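Local coordinates for uncharacterized NTF-2 like protein (Silicibacter pomeroyi DSS-3, PDB 3FKA) that is of unknown function but has an NTF2-like fold and belongs to a putative lumazine-binding family, so it may hold a small molecule in a pocket of the cone-like fold, at residues 99-104 with 113-118; 10-15 with 72-77; 25-30 with 59-64; 29-34 with 51-56. One frame throughout, in Å; residues are numbered along the deposited sequence.

Interaction 1: residues 99-104 with 113-118; sequences DFLTVL and VSKVYR
Strand 99-104 pairs with strand 113-118 as an antiparallel beta hairpin of the curved NTF2-like sheet, F100 N giving V116 O a nearly straight hydrogen bond of 2.7 Å and V116 N answering to F100 O. Near the hairpin's loop end a classic beta bulge sets V113 and S114 both opposite T102, so that T102 O takes a bond of 2.9 Å from V113 N and a weak one of 3.4 Å from S114 N. On the face turned to helix 4-24 stand D99, L101 and K115. K115 CG stands anti to the backbone N (chi1 -173°), which brings CG against L101, the two chains lying side by side and pointing the same way, and CD past D99 CG at 3.8 Å. A bend at chi3 then turns the ammonium off to a salt bridge with E40, whereas D99 OD2 is held by Y18 OH and N90 ND2, beside an unidentified bound molecule. Were D99 an alanine, Y18 and N90 would probably lose the acceptor they share and the lysine methylenes a flat neighbour. The other face carries F100, T102, S114 and V116 toward a second subunit, where T102 OG1 bonds S114 OG of that chain. There, in the conformer described, V116 CG2 lies 3.5 Å from F100 CB, and a water joins F100 O to S114 OG, which is also hydrogen-bonded to S39 OG.

Interaction 2: residues 10-15 with 72-77; sequences ALTALV and WAISSV
V15 and W72 make the closest approach: methyl CG1 of the valine rests 3.6 Å from CZ3 of the indole and just as near CE3, meeting the six-membered part of the ring at a slant. The same valine turns its other methyl, CG2, to I74 CD1 at 4.1 Å, so it bridges both residues of the strand. I74 CD1 also reaches T12, ending 3.8 Å from CG2, and the two side chains cross at about a right angle. One turn back along the helix, L11 CD1 meets V77 CG1 at 4.0 Å. No hydrogen bond links the two segments, which suits branched aliphatic groups that fill space without polar demands. T12 joins them with its polar need met, its hydroxyl being bonded to I8 O. The indole owes its place to chi1 of 61°, which sets CG between the backbone N and the carbonyl carbon; I74 CG1 then lies in the ring plane at its edge, and E16 and V19 of the same helix also touch the ring. Further out, S75 and S76 both face H87 in a classic beta bulge, while S76 and V77 pair with a strand of the third subunit, carrying the sheet across the interface. Helix 4-24 packing over the outermost strand of this chain's sheet, at 140° and 9.9 Å between the segment axes, is the helix-on-sheet layering of the NTF2-like alpha+beta cone.

Interaction 3: residues 25-30 with 59-64; sequences GDRPAL and MCEDAA
The turn between helix 4-24 and helix 27-33 meets the last turn of helix 53-63 here, and G25 lies against E61 with their CA atoms 4.2 Å apart. G25 is the C-prime residue of a Schellman motif closing the first helix; its positive phi favours glycine, and a side chain would clash with A64 CB, which already sits 3.9 Å from G25 CA. D26 follows as the N-cap of the next helix, its OD1 accepting from A29 N at 3.1 Å. Such back-to-back capping lets the chain reverse between the helices that, in this NTF2-like fold, lie on one side of the curved sheet. Toward the partly exposed side R27 grips E61 side-on: NE reaches OE2 and NH2 reaches OE1, both 3.0 Å, one nitrogen to each oxygen. Both donors meet the oxygens from above the carboxylate plane, which is turned 70° to the guanidinium. A bend at chi3 (-67°) in the arginine swings the guanidinium round to this partner, while NH1 makes a second salt bridge with E31. With a leucine here instead of the arginine, the E61 and E31 carboxylates would probably be left without their common cation and E61 freer to turn. Deeper in, L30 CD1 packs on C60 CB at 3.9 Å and lies about as near SG; M22 of helix 4-24 touches this cysteine, and an unidentified bound molecule lies close by.

Interaction 4: residues 29-34 with 51-56; sequences ALERIF and NSRDAF
F34 and F56 form a T-shaped pair: the edge of F56 points at the face of F34, the ring planes 66° apart and the centroids 4.8 Å, with F56 CZ above the middle of the F34 ring. Chi1 of F56, at 71°, puts its ring between the backbone N and the carbonyl carbon, the turn that brings this edge across. R53 stretches along F34, its CD 3.7 Å from F34 CB, and then bends at chi3 (72°). The guanidinium thus meets F34 O in its own plane, through NH1 at 3.0 Å. The E31 side chain crosses that of R53 at about a right angle, CG lying over one guanidinium face 3.8 Å from R53 NH2. The glutamate carboxylate forms a salt bridge with R27 instead; a water donates to E31 OE2 and D54 OD1 and accepts from R53 NE, which probably eases the closeness of the two acids. An arginine suits this seam, greasy in stem and polar at tip. S52 is the N-cap of helix 53-63, its OG accepting from A55 N. Helix 27-33 is tied to helix 53-63, while I112 and K115 of strand 109-119 touch F34 and R111 bonds E31 O.

Interactions 1 and 2 build the body of the fold, the first by backbone ladder bonds within the sheet, the second by apolar packing of a helix on that sheet; they meet where V103 touches L11 and L14. Interactions 3 and 4 both join helix 27-33 to helix 53-63, sharing A29 and L30, with centres about 9 Å apart. Interaction 3 is the more peripheral and relies on a salt bridge near the surface, whereas interaction 4 sets an aromatic pair beside its arginine. Contact between F34 and K115 connects interaction 4 to the hairpin. Unidentified bound molecules, perhaps one and the same, lie near D99, C60 and F56, consistent with a pocket shared by interactions 1, 3 and 4.

Interaction 1: residues 99-104 with 113-118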
loop_
_atom_site.group_PDB
_atom_site.type_symbol
_atom_site.label_atom_id
_atom_site.label_comp_id
_atom_site.label_asym_id
_atom_site.label_seq_id
_atom_site.Cartn_x
_atom_site.Cartn_y
_atom_site.Cartn_z
ATOM N N ASP B 99 5.649 -2.734 11.808
ATOM C CA ASP B 99 6.278 -1.432 11.803
ATOM C C ASP B 99 5.894 -0.675 10.550
ATOM O O ASP B 99 5.920 -1.261 9.458
ATOM C CB ASP B 99 7.803 -1.532 11.747
ATOM C CG ASP B 99 8.435 -2.100 12.993
ATOM O OD1 ASP B 99 7.828 -2.174 14.085
ATOM O OD2 ASP B 99 9.622 -2.445 12.868
ATOM N N PHE B 100 5.513 0.605 10.695
ATOM C CA PHE B 100 5.241 1.494 9.582
ATOM C C PHE B 100 6.344 2.549 9.668
ATOM O O PHE B 100 6.369 3.324 10.631
ATOM C CB PHE B 100 3.877 2.150 9.588
ATOM C CG PHE B 100 2.713 1.212 9.443
ATOM C CD1 PHE B 100 2.799 -0.018 8.759
ATOM C CD2 PHE B 100 1.458 1.635 9.847
ATOM C CE1 PHE B 100 1.694 -0.785 8.581
ATOM C CE2 PHE B 100 0.362 0.872 9.643
ATOM C CZ PHE B 100 0.461 -0.346 9.007
ATOM N N LEU B 101 7.230 2.555 8.674
ATOM C CA LEU B 101 8.372 3.458 8.618
ATOM C C LEU B 101 8.196 4.549 7.564
ATOM O O LEU B 101 7.688 4.250 6.499
ATOM C CB LEU B 101 9.624 2.655 8.236
ATOM C CG LEU B 101 10.134 1.441 9.039
ATOM C CD1 LEU B 101 11.204 0.666 8.227
ATOM C CD2 LEU B 101 10.691 1.803 10.409
ATOM N N THR B 102 8.599 5.789 7.861
ATOM C CA THR B 102 8.585 6.897 6.891
ATOM C C THR B 102 10.088 7.079 6.650
ATOM O O THR B 102 10.883 7.031 7.614
ATOM C CB THR B 102 7.893 8.189 7.345
ATOM O OG1 THR B 102 8.382 8.591 8.628
ATOM C CG2 THR B 102 6.397 7.957 7.426
ATOM N N VAL B 103 10.479 7.270 5.385
ATOM C CA VAL B 103 11.892 7.326 5.011
ATOM C C VAL B 103 12.089 8.440 4.001
ATOM O O VAL B 103 11.188 8.695 3.183
ATOM C CB VAL B 103 12.335 5.981 4.373
ATOM C CG1 VAL B 103 13.868 5.852 4.340
ATOM C CG2 VAL B 103 11.752 4.756 5.128
ATOM N N LEU B 104 13.252 9.081 4.058
ATOM C CA LEU B 104 13.595 10.172 3.161
ATOM C C LEU B 104 14.928 9.891 2.487
ATOM O O LEU B 104 15.877 9.471 3.147
ATOM C CB LEU B 104 13.735 11.475 3.920
ATOM C CG LEU B 104 14.016 12.759 3.132
ATOM C CD1 LEU B 104 12.785 13.207 2.324
ATOM C CD2 LEU B 104 14.469 13.884 4.079
ATOM N N VAL B 113 12.950 8.397 9.064
ATOM C CA VAL B 113 12.409 9.574 9.715
ATOM C C VAL B 113 11.599 9.198 10.960
ATOM O O VAL B 113 11.708 9.865 11.994
ATOM C CB VAL B 113 11.551 10.406 8.727
ATOM C CG1 VAL B 113 10.830 11.592 9.454
ATOM C CG2 VAL B 113 12.428 10.898 7.579
ATOM N N SER B 114 10.803 8.134 10.860
ATOM C CA SER B 114 9.986 7.708 11.972
ATOM C C SER B 114 9.546 6.282 11.801
ATOM O O SER B 114 9.512 5.762 10.689
ATOM C CB SER B 114 8.720 8.586 12.068
ATOM O OG SER B 114 7.896 8.211 13.178
ATOM N N LYS B 115 9.214 5.684 12.929
ATOM C CA LYS B 115 8.716 4.320 12.981
ATOM C C LYS B 115 7.540 4.261 13.944
ATOM O O LYS B 115 7.670 4.685 15.079
ATOM C CB LYS B 115 9.760 3.342 13.507
ATOM C CG LYS B 115 9.338 1.845 13.426
ATOM C CD LYS B 115 10.012 0.987 14.505
ATOM C CE LYS B 115 11.523 1.162 14.565
ATOM N NZ LYS B 115 12.087 0.333 15.652
ATOM N N VAL B 116 6.383 3.776 13.473
ATOM C CA VAL B 116 5.225 3.550 14.359
ATOM C C VAL B 116 5.081 2.044 14.320
ATOM O O VAL B 116 5.407 1.416 13.301
ATOM C CB VAL B 116 3.891 4.262 14.018
ATOM C CG1 VAL B 116 4.054 5.780 14.141
ATOM C CG2 VAL B 116 3.362 3.854 12.658
ATOM N N TYR B 117 4.667 1.459 15.443
ATOM C CA TYR B 117 4.523 0.028 15.526
ATOM C C TYR B 117 3.350 -0.402 16.377
ATOM O O TYR B 117 2.783 0.386 17.178
ATOM C CB TYR B 117 5.805 -0.597 16.142
ATOM C CG TYR B 117 5.967 -0.209 17.604
ATOM C CD1 TYR B 117 5.333 -0.935 18.631
ATOM C CD2 TYR B 117 6.686 0.925 17.958
ATOM C CE1 TYR B 117 5.417 -0.549 19.957
ATOM C CE2 TYR B 117 6.793 1.303 19.309
ATOM C CZ TYR B 117 6.153 0.566 20.296
ATOM O OH TYR B 117 6.271 0.950 21.623
ATOM N N ARG B 118 2.943 -1.646 16.176
ATOM C CA ARG B 118 1.937 -2.254 17.036
ATOM C C ARG B 118 2.433 -3.673 17.279
ATOM O O ARG B 118 3.052 -4.279 16.405
ATOM C CB ARG B 118 0.503 -2.177 16.498
ATOM C CG ARG B 118 0.108 -3.030 15.309
ATOM C CD ARG B 118 -0.113 -4.537 15.624
ATOM N NE ARG B 118 -0.545 -5.265 14.437
ATOM C CZ ARG B 118 -1.744 -5.817 14.236
ATOM N NH1 ARG B 118 -2.722 -5.799 15.140
ATOM N NH2 ARG B 118 -1.960 -6.433 13.080
HETATM O O HOH W 1 6.305 6.478 11.311
#

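Interaction 2: residues 10-15 with 72-77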
loop_
_atom_site.group_PDB
_atom_site.type_symbol
_atom_site.label_atom_id
_atom_site.label_comp_id
_atom_site.label_asym_id
_atom_site.label_seq_id
_atom_site.Cartn_x
_atom_site.Cartn_y
_atom_site.Cartn_z
ATOM N N ALA B 10 17.464 -0.289 -2.570
ATOM C CA ALA B 10 18.129 0.432 -1.456
ATOM C C ALA B 10 17.311 0.381 -0.156
ATOM O O ALA B 10 17.855 0.187 0.945
ATOM C CB ALA B 10 18.425 1.869 -1.848
ATOM N N LEU B 11 15.994 0.521 -0.296
ATOM C CA LEU B 11 15.062 0.472 0.831
ATOM C C LEU B 11 15.022 -0.938 1.430
ATOM O O LEU B 11 14.950 -1.097 2.653
ATOM C CB LEU B 11 13.665 0.969 0.387
ATOM C CG LEU B 11 13.565 2.478 0.120
ATOM C CD1 LEU B 11 12.322 2.822 -0.788
ATOM C CD2 LEU B 11 13.566 3.295 1.408
ATOM N N THR B 12 15.104 -1.955 0.569
ATOM C CA THR B 12 15.124 -3.352 0.996
ATOM C C THR B 12 16.387 -3.578 1.846
ATOM O O THR B 12 16.306 -4.211 2.917
ATOM C CB THR B 12 15.040 -4.314 -0.219
ATOM O OG1 THR B 12 13.798 -4.080 -0.914
ATOM C CG2 THR B 12 15.089 -5.748 0.220
ATOM N N ALA B 13 17.523 -3.055 1.370
ATOM C CA ALA B 13 18.805 -3.141 2.112
ATOM C C ALA B 13 18.690 -2.407 3.443
ATOM O O ALA B 13 19.194 -2.893 4.458
ATOM C CB ALA B 13 19.948 -2.561 1.318
ATOM N N LEU B 14 18.068 -1.228 3.424
ATOM C CA LEU B 14 17.849 -0.427 4.627
ATOM C C LEU B 14 17.062 -1.222 5.659
ATOM O O LEU B 14 17.421 -1.212 6.836
ATOM C CB LEU B 14 17.139 0.888 4.294
ATOM C CG LEU B 14 16.761 1.813 5.457
ATOM C CD1 LEU B 14 18.000 2.271 6.170
ATOM C CD2 LEU B 14 15.938 3.016 4.942
ATOM N N VAL B 15 16.005 -1.917 5.236
ATOM C CA VAL B 15 15.193 -2.721 6.164
ATOM C C VAL B 15 16.047 -3.830 6.796
ATOM O O VAL B 15 15.987 -4.049 7.993
ATOM C CB VAL B 15 13.971 -3.337 5.484
ATOM C CG1 VAL B 15 13.243 -4.258 6.463
ATOM C CG2 VAL B 15 13.036 -2.239 5.005
ATOM N N TRP B 72 11.911 -11.500 9.680
ATOM C CA TRP B 72 11.392 -10.219 9.187
ATOM C C TRP B 72 10.901 -10.388 7.753
ATOM O O TRP B 72 11.345 -11.291 7.030
ATOM C CB TRP B 72 12.384 -9.054 9.266
ATOM C CG TRP B 72 13.602 -9.276 8.460
ATOM C CD1 TRP B 72 14.669 -10.045 8.809
ATOM C CD2 TRP B 72 13.904 -8.721 7.192
ATOM N NE1 TRP B 72 15.618 -10.009 7.831
ATOM C CE2 TRP B 72 15.175 -9.201 6.821
ATOM C CE3 TRP B 72 13.227 -7.866 6.325
ATOM C CZ2 TRP B 72 15.779 -8.857 5.615
ATOM C CZ3 TRP B 72 13.829 -7.513 5.131
ATOM C CH2 TRP B 72 15.094 -8.013 4.783
ATOM N N ALA B 73 9.984 -9.513 7.362
ATOM C CA ALA B 73 9.420 -9.520 6.019
ATOM C C ALA B 73 8.972 -8.127 5.643
ATOM O O ALA B 73 8.549 -7.385 6.505
ATOM C CB ALA B 73 8.239 -10.479 5.949
ATOM N N ILE B 74 9.078 -7.782 4.366
ATOM C CA ILE B 74 8.613 -6.503 3.854
ATOM C C ILE B 74 7.227 -6.787 3.303
ATOM O O ILE B 74 7.096 -7.508 2.309
ATOM C CB ILE B 74 9.534 -5.918 2.777
ATOM C CG1 ILE B 74 10.861 -5.527 3.409
ATOM C CG2 ILE B 74 8.925 -4.683 2.152
ATOM C CD1 ILE B 74 11.967 -5.169 2.397
ATOM N N SER B 75 6.206 -6.269 3.977
ATOM C CA SER B 75 4.824 -6.444 3.570
ATOM C C SER B 75 4.433 -5.401 2.532
ATOM O O SER B 75 3.565 -5.664 1.721
ATOM C CB SER B 75 3.892 -6.413 4.775
ATOM O OG SER B 75 4.135 -7.559 5.569
ATOM N N SER B 76 4.993 -4.192 2.619
ATOM C CA SER B 76 4.748 -3.205 1.573
ATOM C C SER B 76 5.811 -2.124 1.567
ATOM O O SER B 76 6.462 -1.863 2.593
ATOM C CB SER B 76 3.358 -2.549 1.657
ATOM O OG SER B 76 3.277 -1.610 2.704
ATOM N N VAL B 77 5.986 -1.549 0.378
ATOM C CA VAL B 77 6.924 -0.466 0.120
ATOM C C VAL B 77 6.232 0.472 -0.851
ATOM O O VAL B 77 5.747 0.009 -1.882
ATOM C CB VAL B 77 8.239 -0.915 -0.541
ATOM C CG1 VAL B 77 9.164 0.297 -0.725
ATOM C CG2 VAL B 77 8.950 -2.004 0.268
#

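Interaction 3: residues 25-30 with 59-64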
loop_
_atom_site.group_PDB
_atom_site.type_symbol
_atom_site.label_atom_id
_atom_site.label_comp_id
_atom_site.label_asym_id
_atom_site.label_seq_id
_atom_site.Cartn_x
_atom_site.Cartn_y
_atom_site.Cartn_z
ATOM N N GLY B 25 21.875 -4.731 18.643
ATOM C CA GLY B 25 22.141 -3.582 19.503
ATOM C C GLY B 25 23.327 -2.800 18.941
ATOM O O GLY B 25 24.209 -2.350 19.690
ATOM N N ASP B 26 23.352 -2.643 17.618
ATOM C CA ASP B 26 24.450 -1.950 16.934
ATOM C C ASP B 26 24.163 -0.454 16.927
ATOM O O ASP B 26 23.464 0.044 16.044
ATOM C CB ASP B 26 24.587 -2.550 15.537
ATOM C CG ASP B 26 25.767 -2.040 14.764
ATOM O OD1 ASP B 26 26.345 -0.975 15.056
ATOM O OD2 ASP B 26 26.133 -2.754 13.814
ATOM N N ARG B 27 24.684 0.253 17.932
ATOM C CA ARG B 27 24.475 1.698 18.044
ATOM C C ARG B 27 24.969 2.494 16.813
ATOM O O ARG B 27 24.208 3.305 16.285
ATOM C CB ARG B 27 25.071 2.267 19.352
ATOM C CG ARG B 27 25.043 3.787 19.435
ATOM C CD ARG B 27 25.555 4.284 20.721
ATOM N NE ARG B 27 24.709 3.943 21.864
ATOM C CZ ARG B 27 23.686 4.667 22.313
ATOM N NH1 ARG B 27 23.295 5.798 21.723
ATOM N NH2 ARG B 27 23.038 4.251 23.390
ATOM N N PRO B 28 26.228 2.289 16.375
ATOM C CA PRO B 28 26.662 3.063 15.196
ATOM C C PRO B 28 25.768 2.865 13.962
ATOM O O PRO B 28 25.436 3.833 13.300
ATOM C CB PRO B 28 28.080 2.547 14.944
ATOM C CG PRO B 28 28.533 2.047 16.239
ATOM C CD PRO B 28 27.320 1.469 16.909
ATOM N N ALA B 29 25.305 1.645 13.714
ATOM C CA ALA B 29 24.423 1.364 12.562
ATOM C C ALA B 29 23.079 2.057 12.716
ATOM O O ALA B 29 22.535 2.635 11.772
ATOM C CB ALA B 29 24.232 -0.154 12.387
ATOM N N LEU B 30 22.524 1.991 13.922
ATOM C CA LEU B 30 21.238 2.632 14.202
ATOM C C LEU B 30 21.318 4.151 14.105
ATOM O O LEU B 30 20.386 4.770 13.628
ATOM C CB LEU B 30 20.723 2.221 15.575
ATOM C CG LEU B 30 20.312 0.722 15.659
ATOM C CD1 LEU B 30 20.228 0.271 17.130
ATOM C CD2 LEU B 30 19.015 0.450 14.857
HETATM N N MSE B 59 17.303 0.973 24.202
HETATM C CA MSE B 59 16.404 -0.202 24.327
HETATM C C MSE B 59 16.934 -1.356 23.476
HETATM O O MSE B 59 16.833 -2.515 23.903
HETATM C CB MSE B 59 14.956 0.186 23.994
HETATM C CG MSE B 59 14.401 1.131 25.040
HETATM SE SE MSE B 59 12.755 1.911 24.392
HETATM C CE MSE B 59 12.395 3.078 25.919
ATOM N N CYS B 60 17.491 -1.057 22.282
ATOM C CA CYS B 60 18.083 -2.080 21.417
ATOM C C CYS B 60 19.319 -2.652 22.098
ATOM O O CYS B 60 19.530 -3.860 22.085
ATOM C CB CYS B 60 18.450 -1.545 20.044
ATOM S SG CYS B 60 17.020 -1.049 19.081
ATOM N N GLU B 61 20.138 -1.790 22.710
ATOM C CA GLU B 61 21.296 -2.300 23.436
ATOM C C GLU B 61 20.843 -3.268 24.545
ATOM O O GLU B 61 21.399 -4.363 24.684
ATOM C CB GLU B 61 22.134 -1.161 24.025
ATOM C CG GLU B 61 22.852 -0.310 23.005
ATOM C CD GLU B 61 23.570 0.884 23.630
ATOM O OE1 GLU B 61 22.994 1.539 24.556
ATOM O OE2 GLU B 61 24.698 1.192 23.157
ATOM N N ASP B 62 19.823 -2.860 25.325
ATOM C CA ASP B 62 19.318 -3.640 26.431
ATOM C C ASP B 62 18.938 -5.060 26.064
ATOM O O ASP B 62 19.278 -5.982 26.810
ATOM C CB ASP B 62 18.108 -2.953 27.092
ATOM C CG ASP B 62 18.493 -1.812 28.001
ATOM O OD1 ASP B 62 19.650 -1.781 28.447
ATOM O OD2 ASP B 62 17.611 -0.989 28.311
ATOM N N ALA B 63 18.280 -5.205 24.920
ATOM C CA ALA B 63 17.779 -6.494 24.457
ATOM C C ALA B 63 18.666 -7.178 23.440
ATOM O O ALA B 63 18.258 -8.216 22.905
ATOM C CB ALA B 63 16.369 -6.299 23.852
ATOM N N ALA B 64 19.877 -6.649 23.205
ATOM C CA ALA B 64 20.766 -7.210 22.172
ATOM C C ALA B 64 21.048 -8.699 22.266
ATOM O O ALA B 64 21.147 -9.276 23.349
ATOM C CB ALA B 64 22.084 -6.430 22.125
#

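Interaction 4: residues 29-34 with 51-56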
loop_
_atom_site.group_PDB
_atom_site.type_symbol
_atom_site.label_atom_id
_atom_site.label_comp_id
_atom_site.label_asym_id
_atom_site.label_seq_id
_atom_site.Cartn_x
_atom_site.Cartn_y
_atom_site.Cartn_z
ATOM N N ALA B 29 25.305 1.645 13.714
ATOM C CA ALA B 29 24.423 1.364 12.562
ATOM C C ALA B 29 23.079 2.057 12.716
ATOM O O ALA B 29 22.535 2.635 11.772
ATOM C CB ALA B 29 24.232 -0.154 12.387
ATOM N N LEU B 30 22.524 1.991 13.922
ATOM C CA LEU B 30 21.238 2.632 14.202
ATOM C C LEU B 30 21.318 4.151 14.105
ATOM O O LEU B 30 20.386 4.770 13.628
ATOM C CB LEU B 30 20.723 2.221 15.575
ATOM C CG LEU B 30 20.312 0.722 15.659
ATOM C CD1 LEU B 30 20.228 0.271 17.130
ATOM C CD2 LEU B 30 19.015 0.450 14.857
ATOM N N GLU B 31 22.418 4.746 14.573
ATOM C CA GLU B 31 22.586 6.191 14.462
ATOM C C GLU B 31 22.776 6.598 13.005
ATOM O O GLU B 31 22.426 7.710 12.645
ATOM C CB GLU B 31 23.718 6.702 15.379
ATOM C CG GLU B 31 23.316 6.570 16.853
ATOM C CD GLU B 31 24.329 7.089 17.874
ATOM O OE1 GLU B 31 25.536 7.261 17.558
ATOM O OE2 GLU B 31 23.910 7.278 19.046
ATOM N N ARG B 32 23.329 5.710 12.179
ATOM C CA ARG B 32 23.524 5.987 10.763
ATOM C C ARG B 32 22.203 5.966 10.014
ATOM O O ARG B 32 21.925 6.863 9.262
ATOM C CB ARG B 32 24.456 4.961 10.104
ATOM C CG ARG B 32 24.603 5.102 8.575
ATOM C CD ARG B 32 25.427 3.971 7.974
ATOM N NE ARG B 32 25.437 4.059 6.510
ATOM C CZ ARG B 32 26.237 4.840 5.765
ATOM N NH1 ARG B 32 27.137 5.668 6.309
ATOM N NH2 ARG B 32 26.134 4.798 4.440
ATOM N N ILE B 33 21.399 4.931 10.242
ATOM C CA ILE B 33 20.117 4.750 9.505
ATOM C C ILE B 33 18.863 5.509 9.940
ATOM O O ILE B 33 17.869 5.545 9.180
ATOM C CB ILE B 33 19.812 3.236 9.380
ATOM C CG1 ILE B 33 19.379 2.594 10.706
ATOM C CG2 ILE B 33 21.051 2.557 8.708
ATOM C CD1 ILE B 33 19.038 1.122 10.576
ATOM N N PHE B 34 18.908 6.054 11.153
ATOM C CA PHE B 34 17.835 6.867 11.715
ATOM C C PHE B 34 18.346 8.288 11.885
ATOM O O PHE B 34 19.461 8.492 12.411
ATOM C CB PHE B 34 17.392 6.391 13.097
ATOM C CG PHE B 34 16.516 5.178 13.100
ATOM C CD1 PHE B 34 17.053 3.903 13.225
ATOM C CD2 PHE B 34 15.140 5.311 13.014
ATOM C CE1 PHE B 34 16.247 2.783 13.231
ATOM C CE2 PHE B 34 14.323 4.177 13.024
ATOM C CZ PHE B 34 14.879 2.921 13.145
ATOM N N ASN B 51 9.470 7.266 21.838
ATOM C CA ASN B 51 10.923 7.195 22.018
ATOM C C ASN B 51 11.760 7.999 21.053
ATOM O O ASN B 51 11.551 7.906 19.854
ATOM C CB ASN B 51 11.395 5.744 21.831
ATOM C CG ASN B 51 10.837 4.796 22.856
ATOM O OD1 ASN B 51 10.704 5.128 24.027
ATOM N ND2 ASN B 51 10.541 3.573 22.416
ATOM N N SER B 52 12.728 8.752 21.588
ATOM C CA SER B 52 13.699 9.463 20.786
ATOM C C SER B 52 14.670 8.413 20.241
ATOM O O SER B 52 14.687 7.267 20.718
ATOM C CB SER B 52 14.482 10.437 21.659
ATOM O OG SER B 52 15.214 9.745 22.664
ATOM N N ARG B 53 15.565 8.816 19.337
ATOM C CA ARG B 53 16.564 7.887 18.837
ATOM C C ARG B 53 17.470 7.421 19.997
ATOM O O ARG B 53 17.784 6.234 20.082
ATOM C CB ARG B 53 17.380 8.492 17.710
ATOM C CG ARG B 53 18.224 7.448 16.987
ATOM C CD ARG B 53 19.105 8.057 15.950
ATOM N NE ARG B 53 20.198 8.792 16.584
ATOM C CZ ARG B 53 21.111 9.495 15.939
ATOM N NH1 ARG B 53 21.070 9.638 14.615
ATOM N NH2 ARG B 53 22.052 10.108 16.640
ATOM N N ASP B 54 17.876 8.317 20.891
ATOM C CA ASP B 54 18.696 7.902 22.029
ATOM C C ASP B 54 17.976 6.855 22.876
ATOM O O ASP B 54 18.593 5.863 23.280
ATOM C CB ASP B 54 19.084 9.088 22.934
ATOM C CG ASP B 54 20.136 10.013 22.321
ATOM O OD1 ASP B 54 20.824 9.654 21.340
ATOM O OD2 ASP B 54 20.308 11.119 22.898
ATOM N N ALA B 55 16.685 7.065 23.132
ATOM C CA ALA B 55 15.909 6.132 23.945
ATOM C C ALA B 55 15.764 4.782 23.288
ATOM O O ALA B 55 16.018 3.743 23.929
ATOM C CB ALA B 55 14.537 6.706 24.255
ATOM N N PHE B 56 15.365 4.738 22.022
ATOM C CA PHE B 56 15.201 3.393 21.453
ATOM C C PHE B 56 16.536 2.683 21.165
ATOM O O PHE B 56 16.585 1.472 21.238
ATOM C CB PHE B 56 14.204 3.359 20.297
ATOM C CG PHE B 56 14.639 3.982 19.064
ATOM C CD1 PHE B 56 15.501 3.299 18.223
ATOM C CD2 PHE B 56 13.987 5.125 18.583
ATOM C CE1 PHE B 56 15.865 3.817 17.031
ATOM C CE2 PHE B 56 14.329 5.656 17.334
ATOM C CZ PHE B 56 15.279 5.017 16.575
HETATM O O HOH W 2 21.186 8.143 19.252
#